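Glutathione S-transferase 2 (Heligmosomoides polygyrus, PDB 1TW9) probably catalyses the conjugation of glutathione to halide-bearing electrophiles, giving an S-substituted glutathione, as a sigma-family glutathione transferase. Local coordinates at residues L6-G11 / Q50-E55. Numbering follows the deposited sequence.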
loop_
_atom_site.group_PDB
_atom_site.type_symbol
_atom_site.label_atom_id
_atom_site.label_comp_id
_atom_site.label_asym_id
_atom_site.label_seq_id
_atom_site.Cartn_x
_atom_site.Cartn_y
_atom_site.Cartn_z
ATOM N N LEU A 6 2.990 -5.845 -18.818
ATOM C CA LEU A 6 1.929 -5.622 -17.819
ATOM C C LEU A 6 0.716 -6.499 -18.252
ATOM O O LEU A 6 0.260 -6.400 -19.395
ATOM C CB LEU A 6 1.493 -4.185 -17.827
ATOM C CG LEU A 6 0.463 -3.846 -16.710
ATOM C CD1 LEU A 6 0.970 -3.966 -15.290
ATOM C CD2 LEU A 6 -0.154 -2.424 -16.986
ATOM N N THR A 7 0.240 -7.359 -17.349
ATOM C CA THR A 7 -0.905 -8.239 -17.647
ATOM C C THR A 7 -2.073 -7.781 -16.720
ATOM O O THR A 7 -1.924 -7.657 -15.482
ATOM C CB THR A 7 -0.522 -9.702 -17.397
ATOM O OG1 THR A 7 0.505 -10.108 -18.346
ATOM C CG2 THR A 7 -1.719 -10.568 -17.693
ATOM N N TYR A 8 -3.225 -7.559 -17.350
ATOM C CA TYR A 8 -4.415 -7.106 -16.655
ATOM C C TYR A 8 -5.611 -7.463 -17.543
ATOM O O TYR A 8 -5.457 -8.076 -18.563
ATOM C CB TYR A 8 -4.329 -5.617 -16.303
ATOM C CG TYR A 8 -5.456 -5.150 -15.420
ATOM C CD1 TYR A 8 -5.674 -5.724 -14.181
ATOM C CD2 TYR A 8 -6.322 -4.159 -15.831
ATOM C CE1 TYR A 8 -6.714 -5.311 -13.395
ATOM C CE2 TYR A 8 -7.358 -3.766 -15.080
ATOM C CZ TYR A 8 -7.547 -4.349 -13.815
ATOM O OH TYR A 8 -8.602 -3.955 -13.005
ATOM N N PHE A 9 -6.811 -7.098 -17.123
ATOM C CA PHE A 9 -7.975 -7.195 -17.942
ATOM C C PHE A 9 -8.051 -6.060 -18.947
ATOM O O PHE A 9 -7.224 -5.112 -18.910
ATOM C CB PHE A 9 -9.195 -7.208 -17.044
ATOM C CG PHE A 9 -9.260 -8.426 -16.186
ATOM C CD1 PHE A 9 -9.372 -9.677 -16.774
ATOM C CD2 PHE A 9 -9.217 -8.341 -14.818
ATOM C CE1 PHE A 9 -9.416 -10.820 -16.012
ATOM C CE2 PHE A 9 -9.297 -9.511 -14.056
ATOM C CZ PHE A 9 -9.380 -10.721 -14.669
ATOM N N ASN A 10 -8.988 -6.188 -19.891
ATOM C CA ASN A 10 -9.201 -5.116 -20.868
ATOM C C ASN A 10 -10.030 -4.024 -20.255
ATOM O O ASN A 10 -11.208 -3.874 -20.519
ATOM C CB ASN A 10 -9.850 -5.577 -22.192
ATOM C CG ASN A 10 -9.889 -4.482 -23.219
ATOM O OD1 ASN A 10 -9.149 -3.528 -23.119
ATOM N ND2 ASN A 10 -10.762 -4.630 -24.213
ATOM N N GLY A 11 -9.355 -3.254 -19.438
ATOM C CA GLY A 11 -9.896 -2.082 -18.853
ATOM C C GLY A 11 -8.853 -1.270 -18.145
ATOM O O GLY A 11 -7.730 -1.675 -18.010
ATOM N N GLN A 50 -4.120 -13.210 -9.064
ATOM C CA GLN A 50 -4.815 -12.032 -9.568
ATOM C C GLN A 50 -3.948 -11.227 -10.503
ATOM O O GLN A 50 -2.723 -11.429 -10.576
ATOM C CB GLN A 50 -5.207 -11.106 -8.467
ATOM C CG GLN A 50 -6.027 -11.698 -7.398
ATOM C CD GLN A 50 -5.899 -10.819 -6.197
ATOM O OE1 GLN A 50 -4.845 -10.786 -5.547
ATOM N NE2 GLN A 50 -6.897 -10.051 -5.946
ATOM N N VAL A 51 -4.605 -10.279 -11.146
ATOM C CA VAL A 51 -3.946 -9.313 -12.011
ATOM C C VAL A 51 -4.313 -7.926 -11.449
ATOM O O VAL A 51 -5.290 -7.789 -10.691
ATOM C CB VAL A 51 -4.431 -9.777 -13.409
ATOM C CG1 VAL A 51 -5.712 -9.148 -13.917
ATOM C CG2 VAL A 51 -3.390 -10.377 -14.330
ATOM N N PRO A 52 -3.468 -6.923 -11.639
ATOM C CA PRO A 52 -2.397 -6.889 -12.600
ATOM C C PRO A 52 -1.134 -7.538 -12.082
ATOM O O PRO A 52 -0.949 -7.667 -10.871
ATOM C CB PRO A 52 -2.102 -5.396 -12.685
ATOM C CG PRO A 52 -2.456 -4.898 -11.361
ATOM C CD PRO A 52 -3.732 -5.583 -11.100
ATOM N N VAL A 53 -0.311 -7.979 -13.013
ATOM C CA VAL A 53 1.007 -8.451 -12.689
ATOM C C VAL A 53 1.934 -7.837 -13.704
ATOM O O VAL A 53 1.686 -7.940 -14.925
ATOM C CB VAL A 53 1.078 -9.996 -12.786
ATOM C CG1 VAL A 53 2.506 -10.534 -12.654
ATOM C CG2 VAL A 53 0.225 -10.623 -11.722
ATOM N N LEU A 54 3.072 -7.333 -13.211
ATOM C CA LEU A 54 4.135 -6.820 -14.062
ATOM C C LEU A 54 5.194 -7.886 -14.174
ATOM O O LEU A 54 5.499 -8.500 -13.175
ATOM C CB LEU A 54 4.746 -5.577 -13.380
ATOM C CG LEU A 54 5.938 -4.920 -14.090
ATOM C CD1 LEU A 54 5.475 -4.250 -15.378
ATOM C CD2 LEU A 54 6.606 -4.015 -13.115
ATOM N N GLU A 55 5.778 -8.089 -15.337
ATOM C CA GLU A 55 7.043 -8.772 -15.457
ATOM C C GLU A 55 8.119 -7.785 -15.852
ATOM O O GLU A 55 7.942 -7.026 -16.821
ATOM C CB GLU A 55 6.981 -9.864 -16.496
ATOM C CG GLU A 55 6.047 -10.979 -16.075
ATOM C CD GLU A 55 6.168 -12.227 -16.920
ATOM O OE1 GLU A 55 7.049 -12.286 -17.817
ATOM O OE2 GLU A 55 5.393 -13.171 -16.657
HETATM O O HOH W 1 2.707 -9.951 -16.684
#
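Thr7 and Val53 form an antiparallel hydrogen-bonded pair that joins strands 4-9 and 53-56. Thr7 N gives a nearly straight bond to Val53 O (2.9 Å, N-H...O 164°). The return bond, from Val53 N to Thr7 O (3.0 Å), lies in the carbonyl plane. Val53 O also accepts from a water at 2.9 Å, and the Thr7 hydroxyl meets the same water, with OG1 2.8 Å from its oxygen. With OG1 beside its own backbone N (chi1 -66°), Thr7 brings the hydroxyl to the water and lays CG2 across Val51, against CG2. Thr7 O has a second, weaker neighbour: Pro52 CA approaches to 3.0 Å in a CA-H...O contact. Leu6 and Leu54 form the next, non-hydrogen-bonded pair; their side chains leave by the face opposite Thr7 and Val53, Leu6 reaching helix 16-24 and Leu54 both that helix and helix 64-75. Beyond the paired residues, Val51 CG1 meets both Tyr8 and Phe9. It touches Tyr8 CD1 obliquely (3.4 Å) and makes a CH-pi contact over one face of Phe9, 3.9 Å from the ring centroid. Tyr8 runs alongside Pro52, CD1 to CD 3.6 Å, while its OH is hydrogen-bonded to Ala14 N. A leucine in place of Tyr8 would probably leave Ala14 N without this acceptor and thin the packing beside the Pro52 ring. On its other side strand 4-9 runs parallel to strand 30-34, with backbone hydrogen bonds between Leu6 and both Glu30 and Val32, and between Tyr8 and both Val32 and Leu34. Strand 4-9, antiparallel to strand 53-56, and the cis peptide before Pro52 leading into the latter are hallmarks of the thioredoxin-like N-terminal domain of glutathione transferases, where the cis-proline loop borders the glutathione site in relatives.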